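Local coordinates for protein acetyltransferase (Agrobacterium tumefaciens, PDB 2FSR) that probably transfers an acetyl group from acetyl-coenzyme A to an acceptor that is not known, as a GNAT-fold acetyltransferase, at residues His81-Gly86 and Ile104-Leu109; Phe110-Leu115 and Leu146-Ser151. All blocks are in the same frame, centred on the assembly; numbering follows the deposited sequence.

In the fold
Following the chain from its N terminus, helix 66-83 ends in 81-86, which leads into strand 87-92. The chain returns along strand 97-105, and interaction 1 closes this loop where 104-109 comes back beside 81-86. Residues 110-115 then enter strand 114-119, one of the two edge strands of that sheet; helix 128-143 crosses over, and interaction 2 closes the second loop where 146-151 leads into strand 149-153. The contacts follow in series, neither nested nor crossing, with centres about 10 Å apart. Interaction 1 ties the helix end and hairpin start to the end of strand 97-105; interaction 2 joins 114-119 to 149-153. N105 N and E114 O, 2.7 Å apart, link the two, as do H85 and K113.

Interaction 1. Residues His81-Gly86 and Ile104-Leu109; sequences HFFGHG and INHGPL
The carbonyl oxygen of I104 receives one hydrogen bond and a weaker contact from 81-86: H85 ND1 donates to I104 O over 2.9 Å, and G86 CA makes a CA-H...O contact with I104 O at 3.2 Å. The imidazole bond is bent, with 139° at the hydrogen, and ND1 stands well above the carbonyl plane. Its reach follows from the first torsion of H85 (chi1 61°), which swings CG in between its own N and carbonyl carbon and brings ND1 to I104 O. In return, I104 N donates to G86 O at 3.1 Å, where the chain enters and leaves the hairpin of strands 87-92 and 97-105.

Both faces of the H85 ring are covered. I104 CG2 lies 3.8 Å from the H85 ring centroid, while F83 CB presses on the opposite face. H106 CB comes in at the edge of this imidazole, and that same methylene covers a face of the F83 ring, 4.0 Å from the F83 centroid and only 9° off the ring normal. Beyond it, F83 CZ approaches G107 N to 3.4 Å. The helix end thus packs on the strand exit through one phenyl, while N79 of the same helix binds H106 N.

Because ND1 donates, H85 NE2 is probably the acceptor toward K113 NZ, which also binds H106 ND1; the two bonds together would favour the ND1-protonated form and, with the packing on both faces, hold the ring's rotation.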
loop_
_atom_site.group_PDB
_atom_site.type_symbol
_atom_site.label_atom_id
_atom_site.label_comp_id
_atom_site.label_asym_id
_atom_site.label_seq_id
_atom_site.Cartn_x
_atom_site.Cartn_y
_atom_site.Cartn_z
ATOM N N HIS A 81 3.017 11.284 -8.020
ATOM C CA HIS A 81 3.600 12.494 -8.594
ATOM C C HIS A 81 4.959 12.812 -7.993
ATOM O O HIS A 81 5.887 13.212 -8.707
ATOM C CB HIS A 81 2.639 13.656 -8.344
ATOM C CG HIS A 81 3.062 14.955 -8.953
ATOM N ND1 HIS A 81 2.756 15.295 -10.253
ATOM C CD2 HIS A 81 3.718 16.016 -8.425
ATOM C CE1 HIS A 81 3.238 16.500 -10.511
ATOM N NE2 HIS A 81 3.822 16.961 -9.417
ATOM N N PHE A 82 5.079 12.638 -6.679
ATOM C CA PHE A 82 6.275 13.052 -5.957
ATOM C C PHE A 82 7.425 12.059 -6.047
ATOM O O PHE A 82 8.601 12.483 -6.054
ATOM C CB PHE A 82 5.944 13.278 -4.494
ATOM C CG PHE A 82 5.034 14.461 -4.230
ATOM C CD1 PHE A 82 5.145 15.666 -4.948
ATOM C CD2 PHE A 82 4.095 14.380 -3.197
ATOM C CE1 PHE A 82 4.299 16.749 -4.642
ATOM C CE2 PHE A 82 3.259 15.455 -2.889
ATOM C CZ PHE A 82 3.350 16.625 -3.617
ATOM N N PHE A 83 7.096 10.761 -6.061
ATOM C CA PHE A 83 8.116 9.707 -5.915
ATOM C C PHE A 83 8.103 8.634 -6.975
ATOM O O PHE A 83 9.061 7.847 -7.054
ATOM C CB PHE A 83 7.986 9.001 -4.561
ATOM C CG PHE A 83 8.004 9.926 -3.400
ATOM C CD1 PHE A 83 9.153 10.653 -3.089
ATOM C CD2 PHE A 83 6.869 10.067 -2.611
ATOM C CE1 PHE A 83 9.149 11.536 -2.012
ATOM C CE2 PHE A 83 6.848 10.934 -1.536
ATOM C CZ PHE A 83 7.995 11.677 -1.237
ATOM N N GLY A 84 7.040 8.557 -7.767
ATOM C CA GLY A 84 6.919 7.507 -8.793
ATOM C C GLY A 84 6.403 6.174 -8.259
ATOM O O GLY A 84 6.453 5.158 -8.947
ATOM N N HIS A 85 5.891 6.222 -7.036
ATOM C CA HIS A 85 5.190 5.104 -6.392
ATOM C C HIS A 85 4.145 5.692 -5.448
ATOM O O HIS A 85 4.180 6.899 -5.138
ATOM C CB HIS A 85 6.167 4.202 -5.616
ATOM C CG HIS A 85 6.887 4.908 -4.500
ATOM N ND1 HIS A 85 6.246 5.376 -3.372
ATOM C CD2 HIS A 85 8.189 5.272 -4.368
ATOM C CE1 HIS A 85 7.130 5.963 -2.574
ATOM N NE2 HIS A 85 8.315 5.917 -3.160
ATOM N N GLY A 86 3.192 4.859 -5.010
ATOM C CA GLY A 86 2.085 5.345 -4.189
ATOM C C GLY A 86 1.071 4.244 -3.983
ATOM O O GLY A 86 1.412 3.061 -4.102
ATOM N N ILE A 104 2.983 1.968 -1.658
ATOM C CA ILE A 104 4.309 2.271 -1.167
ATOM C C ILE A 104 4.373 3.765 -0.853
ATOM O O ILE A 104 4.008 4.603 -1.683
ATOM C CB ILE A 104 5.401 1.864 -2.163
ATOM C CG1 ILE A 104 5.383 0.348 -2.379
ATOM C CG2 ILE A 104 6.785 2.309 -1.684
ATOM C CD1 ILE A 104 6.144 -0.085 -3.633
ATOM N N ASN A 105 4.835 4.035 0.357
ATOM C CA ASN A 105 4.794 5.360 0.984
ATOM C C ASN A 105 6.179 5.937 1.146
ATOM O O ASN A 105 7.111 5.221 1.540
ATOM C CB ASN A 105 4.215 5.197 2.379
ATOM C CG ASN A 105 2.816 4.621 2.349
ATOM O OD1 ASN A 105 1.872 5.305 1.950
ATOM N ND2 ASN A 105 2.676 3.354 2.712
ATOM N N HIS A 106 6.330 7.239 0.925
ATOM C CA HIS A 106 7.578 7.887 1.347
ATOM C C HIS A 106 7.258 9.321 1.769
ATOM O O HIS A 106 6.095 9.634 2.066
ATOM C CB HIS A 106 8.637 7.822 0.239
ATOM C CG HIS A 106 10.057 7.909 0.734
ATOM N ND1 HIS A 106 11.125 8.068 -0.123
ATOM C CD2 HIS A 106 10.579 7.873 1.988
ATOM C CE1 HIS A 106 12.244 8.116 0.579
ATOM N NE2 HIS A 106 11.943 8.014 1.862
ATOM N N GLY A 107 8.274 10.173 1.788
ATOM C CA GLY A 107 8.093 11.535 2.263
ATOM C C GLY A 107 8.445 11.667 3.739
ATOM O O GLY A 107 8.930 10.717 4.360
ATOM N N PRO A 108 8.201 12.860 4.329
ATOM C CA PRO A 108 8.714 13.187 5.667
ATOM C C PRO A 108 8.211 12.326 6.813
ATOM O O PRO A 108 8.801 12.347 7.889
ATOM C CB PRO A 108 8.284 14.655 5.859
ATOM C CG PRO A 108 7.082 14.790 4.979
ATOM C CD PRO A 108 7.437 13.986 3.747
ATOM N N LEU A 109 7.140 11.561 6.599
ATOM C CA LEU A 109 6.557 10.770 7.680
ATOM C C LEU A 109 7.020 9.321 7.651
ATOM O O LEU A 109 6.661 8.553 8.532
ATOM C CB LEU A 109 5.026 10.839 7.628
ATOM C CG LEU A 109 4.401 12.233 7.575
ATOM C CD1 LEU A 109 2.874 12.095 7.637
ATOM C CD2 LEU A 109 4.925 13.081 8.706
#

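Interaction 2. Residues Phe110-Leu115 and Leu146-Ser151; sequences FPEKEL and LPTLVS
E114 runs over the backbone of V150 and S151. Its CB lies 3.8 Å from V150 O, with V150 CG2 a little farther; CG then settles against the main chain, 3.4 Å from V150 O; CD faces S151 CA, and OE2 ends 3.7 Å from S151 CA. A bend at chi2 (-104°) folds the carboxylate along the neighbouring strand, where OE2 accepts from Y152 N just beyond 146-151, while OE1 pairs with N105 ND2.

Beneath this chain the backbones meet in a single parallel bridge, E114 with V150. V150 N donates to K113 O at 3.1 Å, in the carbonyl plane, and L115 N, 2.7 Å from V150 O, lies beyond that oxygen almost in line with its C=O bond (172°). Strand 114-119, helix 128-143 and strand 149-153 form a beta-alpha-beta crossover. The touching parts run 73° apart end to end with one bridge between them, consistent with the GNAT splay, where acetyl-coenzyme A would probably bind. Two residues along from K113, the carbonyl oxygen L115 O is taken by a side chain: S151 OG donates to it at 2.7 Å and also bonds Y187 OH.

On one side of the bridge L149 CG packs on L115 CB, while L149 CD1 touches K113 O. On the other, E112 crosses V150 and T148 at about a right angle; OE2 of E112 is 3.8 Å from T148 CG2, and R186 binds both the E112 carboxylate and T148 OG1. The aliphatic part of K113 crosses L146, its CD 3.8 Å from L146 CD2.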
loop_
_atom_site.group_PDB
_atom_site.type_symbol
_atom_site.label_atom_id
_atom_site.label_comp_id
_atom_site.label_asym_id
_atom_site.label_seq_id
_atom_site.Cartn_x
_atom_site.Cartn_y
_atom_site.Cartn_z
ATOM N N PHE A 110 7.832 8.980 6.652
ATOM C CA PHE A 110 8.318 7.589 6.485
ATOM C C PHE A 110 9.836 7.552 6.366
ATOM O O PHE A 110 10.388 7.992 5.354
ATOM C CB PHE A 110 7.690 6.972 5.234
ATOM C CG PHE A 110 6.227 6.736 5.364
ATOM C CD1 PHE A 110 5.735 5.495 5.774
ATOM C CD2 PHE A 110 5.318 7.768 5.103
ATOM C CE1 PHE A 110 4.358 5.290 5.929
ATOM C CE2 PHE A 110 3.934 7.562 5.262
ATOM C CZ PHE A 110 3.462 6.328 5.657
ATOM N N PRO A 111 10.526 7.037 7.405
ATOM C CA PRO A 111 12.009 7.032 7.330
ATOM C C PRO A 111 12.607 6.257 6.153
ATOM O O PRO A 111 13.699 6.594 5.696
ATOM C CB PRO A 111 12.423 6.398 8.666
ATOM C CG PRO A 111 11.259 6.657 9.580
ATOM C CD PRO A 111 10.034 6.591 8.721
ATOM N N GLU A 112 11.905 5.218 5.683
ATOM C CA GLU A 112 12.265 4.485 4.485
ATOM C C GLU A 112 11.002 4.227 3.666
ATOM O O GLU A 112 9.888 4.301 4.219
ATOM C CB GLU A 112 12.915 3.152 4.881
ATOM C CG GLU A 112 14.285 3.342 5.568
ATOM C CD GLU A 112 15.010 2.022 5.811
ATOM O OE1 GLU A 112 14.787 1.423 6.884
ATOM O OE2 GLU A 112 15.760 1.589 4.908
ATOM N N LYS A 113 11.181 3.928 2.376
ATOM C CA LYS A 113 10.040 3.580 1.489
ATOM C C LYS A 113 9.335 2.357 2.045
ATOM O O LYS A 113 9.969 1.349 2.338
ATOM C CB LYS A 113 10.476 3.388 0.038
ATOM C CG LYS A 113 10.992 4.672 -0.614
ATOM C CD LYS A 113 11.315 4.455 -2.081
ATOM C CE LYS A 113 11.901 5.704 -2.724
ATOM N NZ LYS A 113 10.944 6.855 -2.798
ATOM N N GLU A 114 8.023 2.455 2.199
ATOM C CA GLU A 114 7.248 1.533 3.044
ATOM C C GLU A 114 6.041 0.959 2.316
ATOM O O GLU A 114 5.234 1.707 1.748
ATOM C CB GLU A 114 6.797 2.234 4.338
ATOM C CG GLU A 114 6.331 1.262 5.431
ATOM C CD GLU A 114 4.855 1.198 5.608
ATOM O OE1 GLU A 114 4.115 1.860 4.832
ATOM O OE2 GLU A 114 4.438 0.526 6.575
ATOM N N LEU A 115 5.921 -0.364 2.347
ATOM C CA LEU A 115 4.810 -1.095 1.747
ATOM C C LEU A 115 3.718 -1.330 2.793
ATOM O O LEU A 115 3.986 -1.864 3.875
ATOM C CB LEU A 115 5.322 -2.450 1.215
ATOM C CG LEU A 115 4.351 -3.395 0.485
ATOM C CD1 LEU A 115 3.922 -2.820 -0.845
ATOM C CD2 LEU A 115 4.995 -4.773 0.273
ATOM N N LEU A 146 14.275 -0.305 -6.644
ATOM C CA LEU A 146 14.475 0.091 -5.251
ATOM C C LEU A 146 15.478 -0.857 -4.600
ATOM O O LEU A 146 15.383 -2.075 -4.804
ATOM C CB LEU A 146 13.169 0.088 -4.460
ATOM C CG LEU A 146 12.011 0.997 -4.864
ATOM C CD1 LEU A 146 10.931 0.931 -3.783
ATOM C CD2 LEU A 146 12.448 2.433 -5.092
ATOM N N PRO A 147 16.456 -0.295 -3.863
ATOM C CA PRO A 147 17.458 -1.074 -3.131
ATOM C C PRO A 147 16.926 -1.805 -1.895
ATOM O O PRO A 147 17.558 -2.762 -1.443
ATOM C CB PRO A 147 18.506 -0.029 -2.738
ATOM C CG PRO A 147 17.789 1.275 -2.735
ATOM C CD PRO A 147 16.695 1.156 -3.767
ATOM N N THR A 148 15.788 -1.361 -1.360
ATOM C CA THR A 148 15.150 -2.011 -0.209
ATOM C C THR A 148 13.709 -1.536 -0.106
ATOM O O THR A 148 13.307 -0.608 -0.806
ATOM C CB THR A 148 15.913 -1.735 1.138
ATOM O OG1 THR A 148 15.409 -2.599 2.174
ATOM C CG2 THR A 148 15.776 -0.282 1.590
ATOM N N LEU A 149 12.957 -2.161 0.787
ATOM C CA LEU A 149 11.568 -1.792 1.054
ATOM C C LEU A 149 11.235 -2.314 2.457
ATOM O O LEU A 149 11.756 -3.369 2.869
ATOM C CB LEU A 149 10.680 -2.452 0.004
ATOM C CG LEU A 149 9.249 -2.010 -0.192
ATOM C CD1 LEU A 149 9.097 -0.497 -0.517
ATOM C CD2 LEU A 149 8.662 -2.868 -1.324
ATOM N N VAL A 150 10.415 -1.581 3.212
ATOM C CA VAL A 150 10.053 -1.996 4.584
ATOM C C VAL A 150 8.543 -1.979 4.780
ATOM O O VAL A 150 7.823 -1.439 3.962
ATOM C CB VAL A 150 10.714 -1.127 5.686
ATOM C CG1 VAL A 150 12.239 -1.169 5.579
ATOM C CG2 VAL A 150 10.226 0.304 5.587
ATOM N N SER A 151 8.083 -2.582 5.869
ATOM C CA SER A 151 6.725 -2.344 6.378
ATOM C C SER A 151 6.794 -2.044 7.868
ATOM O O SER A 151 7.463 -2.769 8.618
ATOM C CB SER A 151 5.839 -3.573 6.152
ATOM O OG SER A 151 5.582 -3.824 4.796
#